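Local coordinates for outer membrane protein YopM (PDB 1JL5) that serves as a leucine-rich-repeat effector of Yersinia pestis that probably alters host cell physiology and promotes bacterial survival in host tissues, at residues S115-N120 with L133-V138; H363-P368 with D381-S386; R58-S63 with N79-S84. All blocks are in the same frame, centred on the assembly; numbering follows the deposited sequence.

Interaction 1. Residues S115-N120 with L133-V138; sequences SLLVDN and LEYLGV
The Tyr135 ring carries Leu117 on one face and, at its edge and in its plane, the CA of Gly137; the carbonyl oxygen of Leu116 also lies near that rim, while Ser115 OG approaches obliquely from the base of the side chain. Over the face, Leu117 CD1 makes a CH-pi contact, 3.7 Å from the centroid of the Tyr135 ring, and the two side chains cross at about a right angle. With its CG turned opposite the backbone N (chi1 -171°), Tyr135 swings its ring along the strand to where Leu117 can lie on it; CG of Leu117 stands beside the backbone N (chi1 -89°), turning its CD1 branch over the ring. Gly137, having no side chain, lets the edge of the ring come down on its CA.

Beneath these side chains two parallel strands run at 10° to each other. Leu116 is gripped through both backbone polar atoms: its N gives a nearly straight bond to Tyr135 O (2.7 Å), and its O accepts from Gly137 N, in the model at a doubtfully short 2.5 Å. Val118 N continues the series to Gly137 O (2.6 Å).

On the other face of the strands the contact is apolar. Leu116 CD2 meets Leu136 CD1 at 3.8 Å, the two side chains lying side by side and pointing the same way; Leu133 CD1 closes on Leu116 CB. Further along, Val118 CG2 rests against Val138 CG1 (3.6 Å) in another like-on-like pair. Asn141 ND2 bonds to the carbonyl oxygens of both Val118 and Val138, tying the turns together beyond the strands. Stacked equivalent leucines and valines, with an asparagine bridging successive turns, are the signature of a leucine-rich-repeat solenoid, here at the step from LRR 3 to LRR 4.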
loop_
_atom_site.group_PDB
_atom_site.type_symbol
_atom_site.label_atom_id
_atom_site.label_comp_id
_atom_site.label_asym_id
_atom_site.label_seq_id
_atom_site.Cartn_x
_atom_site.Cartn_y
_atom_site.Cartn_z
ATOM N N SER A 115 36.971 -16.107 -8.539
ATOM C CA SER A 115 35.646 -15.582 -8.288
ATOM C C SER A 115 34.553 -16.337 -9.030
ATOM O O SER A 115 34.580 -16.459 -10.254
ATOM C CB SER A 115 35.607 -14.106 -8.670
ATOM O OG SER A 115 34.339 -13.551 -8.391
ATOM N N LEU A 116 33.594 -16.847 -8.269
ATOM C CA LEU A 116 32.468 -17.569 -8.834
ATOM C C LEU A 116 31.193 -16.840 -8.445
ATOM O O LEU A 116 30.784 -16.876 -7.287
ATOM C CB LEU A 116 32.417 -18.999 -8.297
ATOM C CG LEU A 116 31.175 -19.782 -8.724
ATOM C CD1 LEU A 116 31.150 -19.906 -10.249
ATOM C CD2 LEU A 116 31.176 -21.150 -8.072
ATOM N N LEU A 117 30.582 -16.162 -9.412
ATOM C CA LEU A 117 29.342 -15.428 -9.188
ATOM C C LEU A 117 28.254 -16.039 -10.041
ATOM O O LEU A 117 28.082 -15.672 -11.200
ATOM C CB LEU A 117 29.487 -13.955 -9.567
ATOM C CG LEU A 117 29.981 -12.972 -8.509
ATOM C CD1 LEU A 117 31.422 -13.270 -8.154
ATOM C CD2 LEU A 117 29.834 -11.551 -9.043
ATOM N N VAL A 118 27.522 -16.976 -9.463
ATOM C CA VAL A 118 26.452 -17.641 -10.175
ATOM C C VAL A 118 25.176 -17.526 -9.367
ATOM O O VAL A 118 24.389 -18.464 -9.269
ATOM C CB VAL A 118 26.796 -19.119 -10.415
ATOM C CG1 VAL A 118 27.941 -19.217 -11.409
ATOM C CG2 VAL A 118 27.180 -19.779 -9.104
ATOM N N ASP A 119 24.986 -16.357 -8.772
ATOM C CA ASP A 119 23.794 -16.105 -7.987
ATOM C C ASP A 119 22.625 -16.158 -8.952
ATOM O O ASP A 119 22.794 -15.953 -10.156
ATOM C CB ASP A 119 23.861 -14.720 -7.364
ATOM C CG ASP A 119 24.117 -13.649 -8.392
ATOM O OD1 ASP A 119 25.254 -13.602 -8.905
ATOM O OD2 ASP A 119 23.188 -12.871 -8.705
ATOM N N ASN A 120 21.441 -16.437 -8.423
ATOM C CA ASN A 120 20.250 -16.491 -9.246
ATOM C C ASN A 120 20.356 -17.517 -10.358
ATOM O O ASN A 120 20.356 -17.197 -11.543
ATOM C CB ASN A 120 19.965 -15.107 -9.814
ATOM C CG ASN A 120 19.646 -14.108 -8.730
ATOM O OD1 ASN A 120 18.560 -14.134 -8.158
ATOM N ND2 ASN A 120 20.601 -13.241 -8.419
ATOM N N LEU A 133 39.494 -20.051 -5.076
ATOM C CA LEU A 133 38.269 -19.291 -4.930
ATOM C C LEU A 133 38.341 -18.260 -3.810
ATOM O O LEU A 133 38.573 -18.585 -2.645
ATOM C CB LEU A 133 37.074 -20.219 -4.704
ATOM C CG LEU A 133 35.760 -19.540 -5.104
ATOM C CD1 LEU A 133 35.807 -19.229 -6.594
ATOM C CD2 LEU A 133 34.572 -20.427 -4.774
ATOM N N GLU A 134 38.151 -17.006 -4.189
ATOM C CA GLU A 134 38.172 -15.894 -3.257
ATOM C C GLU A 134 36.747 -15.421 -3.016
ATOM O O GLU A 134 36.389 -15.001 -1.914
ATOM C CB GLU A 134 38.992 -14.746 -3.836
ATOM C CG GLU A 134 40.486 -14.985 -3.825
ATOM C CD GLU A 134 41.235 -13.943 -4.621
ATOM O OE1 GLU A 134 40.664 -12.859 -4.868
ATOM O OE2 GLU A 134 42.397 -14.204 -4.996
ATOM N N TYR A 135 35.939 -15.492 -4.063
ATOM C CA TYR A 135 34.558 -15.059 -3.982
ATOM C C TYR A 135 33.627 -16.172 -4.430
ATOM O O TYR A 135 33.711 -16.658 -5.559
ATOM C CB TYR A 135 34.360 -13.821 -4.858
ATOM C CG TYR A 135 33.018 -13.140 -4.704
ATOM C CD1 TYR A 135 31.830 -13.820 -4.968
ATOM C CD2 TYR A 135 32.938 -11.804 -4.315
ATOM C CE1 TYR A 135 30.594 -13.186 -4.849
ATOM C CE2 TYR A 135 31.709 -11.161 -4.194
ATOM C CZ TYR A 135 30.543 -11.858 -4.463
ATOM O OH TYR A 135 29.325 -11.229 -4.343
ATOM N N LEU A 136 32.750 -16.587 -3.526
ATOM C CA LEU A 136 31.780 -17.621 -3.827
ATOM C C LEU A 136 30.400 -16.981 -3.796
ATOM O O LEU A 136 29.769 -16.889 -2.744
ATOM C CB LEU A 136 31.850 -18.748 -2.801
ATOM C CG LEU A 136 30.818 -19.862 -2.998
ATOM C CD1 LEU A 136 31.010 -20.504 -4.358
ATOM C CD2 LEU A 136 30.958 -20.890 -1.895
ATOM N N GLY A 137 29.950 -16.522 -4.957
ATOM C CA GLY A 137 28.647 -15.897 -5.059
ATOM C C GLY A 137 27.659 -16.877 -5.649
ATOM O O GLY A 137 27.592 -17.045 -6.867
ATOM N N VAL A 138 26.894 -17.531 -4.783
ATOM C CA VAL A 138 25.910 -18.511 -5.219
ATOM C C VAL A 138 24.562 -18.234 -4.577
ATOM O O VAL A 138 23.774 -19.145 -4.330
ATOM C CB VAL A 138 26.349 -19.926 -4.838
ATOM C CG1 VAL A 138 27.618 -20.297 -5.586
ATOM C CG2 VAL A 138 26.586 -19.995 -3.341
#

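Interaction 2. Residues H363-P368 with D381-S386; sequences HVEYNP and DLRMNS
His363 and Arg383 both set CG beside the backbone N (chi1 of His363 -72°), and a bend of the Arg383 chain at chi3 (-45°) lays its guanidinium flat on the imidazole, centres 3.7 Å apart. NE sits over the middle of the ring, and Arg383 CD adds a CH-pi contact to the same ring. At the edge of the imidazole, His363 NE2 gives a hydrogen bond to Asp381 OD1, modelled at 2.5 Å, a length that is doubtfully short; ring and carboxylate are turned 65° apart. Gln361 binds the other oxygen, OD2, which would help fix the carboxylate.

The guanidinium is held from a second direction by Glu365. Its OE2 forms a salt bridge with Arg383 NH2 (2.6 Å), the nitrogen coming from above the carboxylate plane. Asp381 and Glu365 thus flank the stacked His363 and Arg383, one acid to each.

This is the last modelled step of the leucine-rich-repeat solenoid, within LRR 15, and only His363 and Arg383 are bridged as parallel strand partners. Val364 N bonds to Arg383 O (2.8 Å). Beyond it the backbones part enough for a water to enter, donating to Val364 O and accepting from Asn385 N (2.7 Å). Val364 O also receives Asn367 ND2 from above its carbonyl plane, while that amide nitrogen has a further bond to Ala344 O.

Asn385 O next takes a bond from Asn367 N (3.3 Å) and a weak one from Tyr366 N. Asn385 CB lies over the centre of the Tyr366 ring, 4.2 Å from its centroid, and the amide stacks on the ring; Phe346 stacks with Tyr366 too. Residues 381-385 pair antiparallel with a strand of the second subunit, carrying the sheet across the interface.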
loop_
_atom_site.group_PDB
_atom_site.type_symbol
_atom_site.label_atom_id
_atom_site.label_comp_id
_atom_site.label_asym_id
_atom_site.label_seq_id
_atom_site.Cartn_x
_atom_site.Cartn_y
_atom_site.Cartn_z
ATOM N N HIS A 363 5.490 12.808 8.470
ATOM C CA HIS A 363 4.388 11.863 8.365
ATOM C C HIS A 363 3.850 11.750 9.767
ATOM O O HIS A 363 4.397 11.028 10.593
ATOM C CB HIS A 363 4.875 10.505 7.872
ATOM C CG HIS A 363 5.247 10.495 6.423
ATOM N ND1 HIS A 363 5.696 9.365 5.776
ATOM C CD2 HIS A 363 5.242 11.483 5.498
ATOM C CE1 HIS A 363 5.952 9.657 4.514
ATOM N NE2 HIS A 363 5.684 10.936 4.321
ATOM N N VAL A 364 2.794 12.503 10.039
ATOM C CA VAL A 364 2.179 12.506 11.354
ATOM C C VAL A 364 0.713 12.159 11.179
ATOM O O VAL A 364 -0.152 12.539 11.969
ATOM C CB VAL A 364 2.346 13.873 12.025
ATOM C CG1 VAL A 364 1.663 13.882 13.380
ATOM C CG2 VAL A 364 3.829 14.158 12.205
ATOM N N GLU A 365 0.467 11.415 10.114
ATOM C CA GLU A 365 -0.854 10.932 9.753
ATOM C C GLU A 365 -1.462 10.180 10.935
ATOM O O GLU A 365 -0.760 9.503 11.683
ATOM C CB GLU A 365 -0.709 9.981 8.561
ATOM C CG GLU A 365 0.770 9.720 8.222
ATOM C CD GLU A 365 0.978 8.626 7.201
ATOM O OE1 GLU A 365 0.332 8.673 6.127
ATOM O OE2 GLU A 365 1.797 7.722 7.468
ATOM N N TYR A 366 -2.768 10.320 11.111
ATOM C CA TYR A 366 -3.467 9.613 12.170
ATOM C C TYR A 366 -2.964 9.906 13.565
ATOM O O TYR A 366 -2.410 9.049 14.256
ATOM C CB TYR A 366 -3.416 8.117 11.883
ATOM C CG TYR A 366 -3.945 7.815 10.504
ATOM C CD1 TYR A 366 -5.299 7.967 10.213
ATOM C CD2 TYR A 366 -3.090 7.428 9.478
ATOM C CE1 TYR A 366 -5.790 7.739 8.936
ATOM C CE2 TYR A 366 -3.571 7.196 8.193
ATOM C CZ TYR A 366 -4.924 7.354 7.931
ATOM O OH TYR A 366 -5.413 7.114 6.667
ATOM N N ASN A 367 -3.162 11.151 13.955
ATOM C CA ASN A 367 -2.815 11.642 15.267
ATOM C C ASN A 367 -3.965 12.590 15.528
ATOM O O ASN A 367 -4.431 13.266 14.609
ATOM C CB ASN A 367 -1.492 12.404 15.233
ATOM C CG ASN A 367 -0.306 11.516 15.521
ATOM O OD1 ASN A 367 -0.102 11.091 16.655
ATOM N ND2 ASN A 367 0.481 11.226 14.497
ATOM N N PRO A 368 -4.475 12.619 16.765
ATOM C CA PRO A 368 -5.583 13.522 17.075
ATOM C C PRO A 368 -5.043 14.942 17.148
ATOM O O PRO A 368 -5.190 15.625 18.153
ATOM C CB PRO A 368 -6.065 13.012 18.423
ATOM C CG PRO A 368 -4.800 12.552 19.062
ATOM C CD PRO A 368 -4.125 11.798 17.936
ATOM N N ASP A 381 8.114 16.036 1.784
ATOM C CA ASP A 381 7.220 14.902 1.944
ATOM C C ASP A 381 6.364 15.090 3.182
ATOM O O ASP A 381 6.838 14.938 4.306
ATOM C CB ASP A 381 8.056 13.637 2.078
ATOM C CG ASP A 381 7.218 12.398 2.185
ATOM O OD1 ASP A 381 6.003 12.512 2.458
ATOM O OD2 ASP A 381 7.785 11.305 2.008
ATOM N N LEU A 382 5.095 15.405 2.969
ATOM C CA LEU A 382 4.186 15.644 4.069
ATOM C C LEU A 382 2.946 14.765 4.032
ATOM O O LEU A 382 2.337 14.562 2.983
ATOM C CB LEU A 382 3.763 17.111 4.063
ATOM C CG LEU A 382 2.750 17.574 5.106
ATOM C CD1 LEU A 382 3.326 17.403 6.499
ATOM C CD2 LEU A 382 2.401 19.029 4.850
ATOM N N ARG A 383 2.588 14.235 5.193
ATOM C CA ARG A 383 1.398 13.415 5.325
ATOM C C ARG A 383 0.850 13.682 6.704
ATOM O O ARG A 383 1.520 13.462 7.709
ATOM C CB ARG A 383 1.709 11.924 5.147
ATOM C CG ARG A 383 2.362 11.606 3.811
ATOM C CD ARG A 383 2.191 10.159 3.384
ATOM N NE ARG A 383 2.442 9.216 4.463
ATOM C CZ ARG A 383 2.898 7.982 4.279
ATOM N NH1 ARG A 383 3.158 7.548 3.053
ATOM N NH2 ARG A 383 3.085 7.176 5.317
ATOM N N MET A 384 -0.364 14.208 6.739
ATOM C CA MET A 384 -1.024 14.500 7.990
ATOM C C MET A 384 -2.472 14.095 7.850
ATOM O O MET A 384 -3.076 14.282 6.800
ATOM C CB MET A 384 -0.924 15.989 8.315
ATOM C CG MET A 384 0.504 16.490 8.430
ATOM S SD MET A 384 0.602 18.137 9.143
ATOM C CE MET A 384 0.433 19.155 7.687
ATOM N N ASN A 385 -3.021 13.523 8.909
ATOM C CA ASN A 385 -4.401 13.094 8.904
ATOM C C ASN A 385 -4.903 13.136 10.335
ATOM O O ASN A 385 -4.398 12.424 11.202
ATOM C CB ASN A 385 -4.514 11.678 8.337
ATOM C CG ASN A 385 -5.949 11.282 8.045
ATOM O OD1 ASN A 385 -6.237 10.648 7.026
ATOM N ND2 ASN A 385 -6.857 11.647 8.941
ATOM N N SER A 386 -5.892 13.984 10.579
ATOM C CA SER A 386 -6.461 14.135 11.907
ATOM C C SER A 386 -7.588 13.133 12.134
ATOM O O SER A 386 -8.006 12.439 11.208
ATOM C CB SER A 386 -6.982 15.561 12.078
ATOM O OG SER A 386 -7.953 15.863 11.093
HETATM O O HOH W 1 -2.158 14.085 11.418
#

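Interaction 3. Residues R58-S63 with N79-S84; sequences REMAVS and NNLGLS
This is a mainly apolar helix-to-loop contact at the N-terminal end of the solenoid, where helix 58-71 packs on the loop that follows strand 75-77 in LRR 1. Ala61 sits at its middle: its CB is met by Leu83 CD1 at 3.6 Å and by Leu81 CD1 at 3.7 Å, so two leucines two positions apart in the loop converge on one small side chain. The other branch of Leu81, CD2, reaches Met60 CG (3.8 Å), the two side chains crossing at a slant. Leu83 likewise divides its branches, sending CD2 to Arg58 CG (3.9 Å).

Arg58 points its CB away from the loop, but its chain, extended from CG to NE, carries the guanidinium past Leu83 to Ser84. There NH2 makes a weak hydrogen bond to Ser84 OG (2.9 Å), which lies at the guanidinium edge and in its plane. Stronger partners lie outside: Glu56 takes a salt bridge from Arg58 NE and also binds Ser84 OG, while Trp46 of helix 36-48 offers its carbonyl oxygen to NH1 and its ring for a cation-pi contact. Trp46 also touches Ala61 and Leu83, so the two helices share this junction. Such an arrangement is that of an N-terminal cap, a helical pair joined to the first turn of a leucine-rich-repeat solenoid.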
loop_
_atom_site.group_PDB
_atom_site.type_symbol
_atom_site.label_atom_id
_atom_site.label_comp_id
_atom_site.label_asym_id
_atom_site.label_seq_id
_atom_site.Cartn_x
_atom_site.Cartn_y
_atom_site.Cartn_z
ATOM N N ARG A 58 22.482 -18.364 -25.561
ATOM C CA ARG A 58 23.751 -19.041 -25.692
ATOM C C ARG A 58 24.621 -18.370 -26.733
ATOM O O ARG A 58 25.840 -18.375 -26.614
ATOM C CB ARG A 58 23.516 -20.502 -26.030
ATOM C CG ARG A 58 22.667 -21.163 -24.982
ATOM C CD ARG A 58 22.867 -22.647 -24.948
ATOM N NE ARG A 58 22.178 -23.221 -23.802
ATOM C CZ ARG A 58 22.250 -24.501 -23.461
ATOM N NH1 ARG A 58 22.986 -25.334 -24.184
ATOM N NH2 ARG A 58 21.587 -24.945 -22.403
ATOM N N GLU A 59 24.004 -17.776 -27.745
ATOM C CA GLU A 59 24.792 -17.107 -28.764
ATOM C C GLU A 59 25.608 -16.011 -28.105
ATOM O O GLU A 59 26.809 -15.891 -28.339
ATOM C CB GLU A 59 23.903 -16.498 -29.840
ATOM C CG GLU A 59 24.696 -15.720 -30.871
ATOM C CD GLU A 59 23.847 -15.289 -32.038
ATOM O OE1 GLU A 59 23.126 -16.149 -32.578
ATOM O OE2 GLU A 59 23.901 -14.101 -32.427
ATOM N N MET A 60 24.947 -15.213 -27.273
ATOM C CA MET A 60 25.632 -14.140 -26.572
ATOM C C MET A 60 26.656 -14.765 -25.641
ATOM O O MET A 60 27.785 -14.290 -25.531
ATOM C CB MET A 60 24.642 -13.311 -25.756
ATOM C CG MET A 60 25.304 -12.219 -24.924
ATOM S SD MET A 60 26.035 -10.910 -25.930
ATOM C CE MET A 60 27.738 -11.433 -26.041
ATOM N N ALA A 61 26.252 -15.835 -24.968
ATOM C CA ALA A 61 27.148 -16.521 -24.056
ATOM C C ALA A 61 28.381 -16.982 -24.823
ATOM O O ALA A 61 29.509 -16.715 -24.416
ATOM C CB ALA A 61 26.444 -17.710 -23.429
ATOM N N VAL A 62 28.161 -17.672 -25.937
ATOM C CA VAL A 62 29.275 -18.151 -26.745
ATOM C C VAL A 62 30.135 -16.968 -27.132
ATOM O O VAL A 62 31.357 -17.032 -27.086
ATOM C CB VAL A 62 28.792 -18.857 -28.016
ATOM C CG1 VAL A 62 29.976 -19.154 -28.919
ATOM C CG2 VAL A 62 28.075 -20.144 -27.646
ATOM N N SER A 63 29.483 -15.877 -27.504
ATOM C CA SER A 63 30.199 -14.674 -27.877
ATOM C C SER A 63 31.061 -14.219 -26.704
ATOM O O SER A 63 32.216 -13.839 -26.882
ATOM C CB SER A 63 29.211 -13.573 -28.253
ATOM O OG SER A 63 29.899 -12.377 -28.557
ATOM N N ASN A 79 25.846 -13.060 -17.354
ATOM C CA ASN A 79 24.677 -12.735 -16.560
ATOM C C ASN A 79 23.390 -12.626 -17.340
ATOM O O ASN A 79 23.352 -12.109 -18.453
ATOM C CB ASN A 79 24.878 -11.431 -15.789
ATOM C CG ASN A 79 26.003 -11.516 -14.797
ATOM O OD1 ASN A 79 26.303 -12.591 -14.276
ATOM N ND2 ASN A 79 26.626 -10.379 -14.513
ATOM N N ASN A 80 22.332 -13.129 -16.725
ATOM C CA ASN A 80 21.001 -13.066 -17.290
ATOM C C ASN A 80 20.915 -13.489 -18.749
ATOM O O ASN A 80 20.309 -12.798 -19.569
ATOM C CB ASN A 80 20.460 -11.647 -17.121
ATOM C CG ASN A 80 18.966 -11.592 -17.232
ATOM O OD1 ASN A 80 18.270 -12.435 -16.670
ATOM N ND2 ASN A 80 18.455 -10.602 -17.955
ATOM N N LEU A 81 21.513 -14.629 -19.066
ATOM C CA LEU A 81 21.478 -15.136 -20.428
ATOM C C LEU A 81 20.550 -16.332 -20.497
ATOM O O LEU A 81 20.474 -17.017 -21.512
ATOM C CB LEU A 81 22.885 -15.519 -20.885
ATOM C CG LEU A 81 23.842 -14.331 -20.990
ATOM C CD1 LEU A 81 25.186 -14.787 -21.550
ATOM C CD2 LEU A 81 23.221 -13.268 -21.890
ATOM N N GLY A 82 19.840 -16.571 -19.401
ATOM C CA GLY A 82 18.906 -17.677 -19.339
ATOM C C GLY A 82 19.551 -19.021 -19.590
ATOM O O GLY A 82 18.882 -19.978 -19.970
ATOM N N LEU A 83 20.855 -19.104 -19.364
ATOM C CA LEU A 83 21.581 -20.344 -19.590
ATOM C C LEU A 83 21.190 -21.436 -18.608
ATOM O O LEU A 83 21.306 -21.259 -17.399
ATOM C CB LEU A 83 23.078 -20.082 -19.491
ATOM C CG LEU A 83 23.519 -18.875 -20.313
ATOM C CD1 LEU A 83 25.024 -18.725 -20.225
ATOM C CD2 LEU A 83 23.068 -19.045 -21.761
ATOM N N SER A 84 20.718 -22.562 -19.131
ATOM C CA SER A 84 20.334 -23.676 -18.280
ATOM C C SER A 84 21.585 -24.489 -17.988
ATOM O O SER A 84 21.561 -25.440 -17.212
ATOM C CB SER A 84 19.285 -24.549 -18.967
ATOM O OG SER A 84 19.745 -25.005 -20.222
#

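Overall arrangement
Interactions 3, 1 and 2 follow one another along the chain and sample the solenoid from its N-terminal helices, through successive repeats, to the last modelled strand. Interactions 1 and 3 are neighbours, centres about 17 Å and nearest atoms about 5 Å apart, without touching. Interaction 2 lies far off, centred about 46 Å from interaction 1, on the opposite side of the chain's centre, and 50 Å from interaction 3. Calcium is closest to interaction 2, about 4 Å from the Ser386 side chain, against about 9 Å from the Met60 side chain and about 12 Å from that of Asp119. Interaction 2 extends into a strand of the second subunit and interaction 3 touches the third; no other chain touches interaction 1.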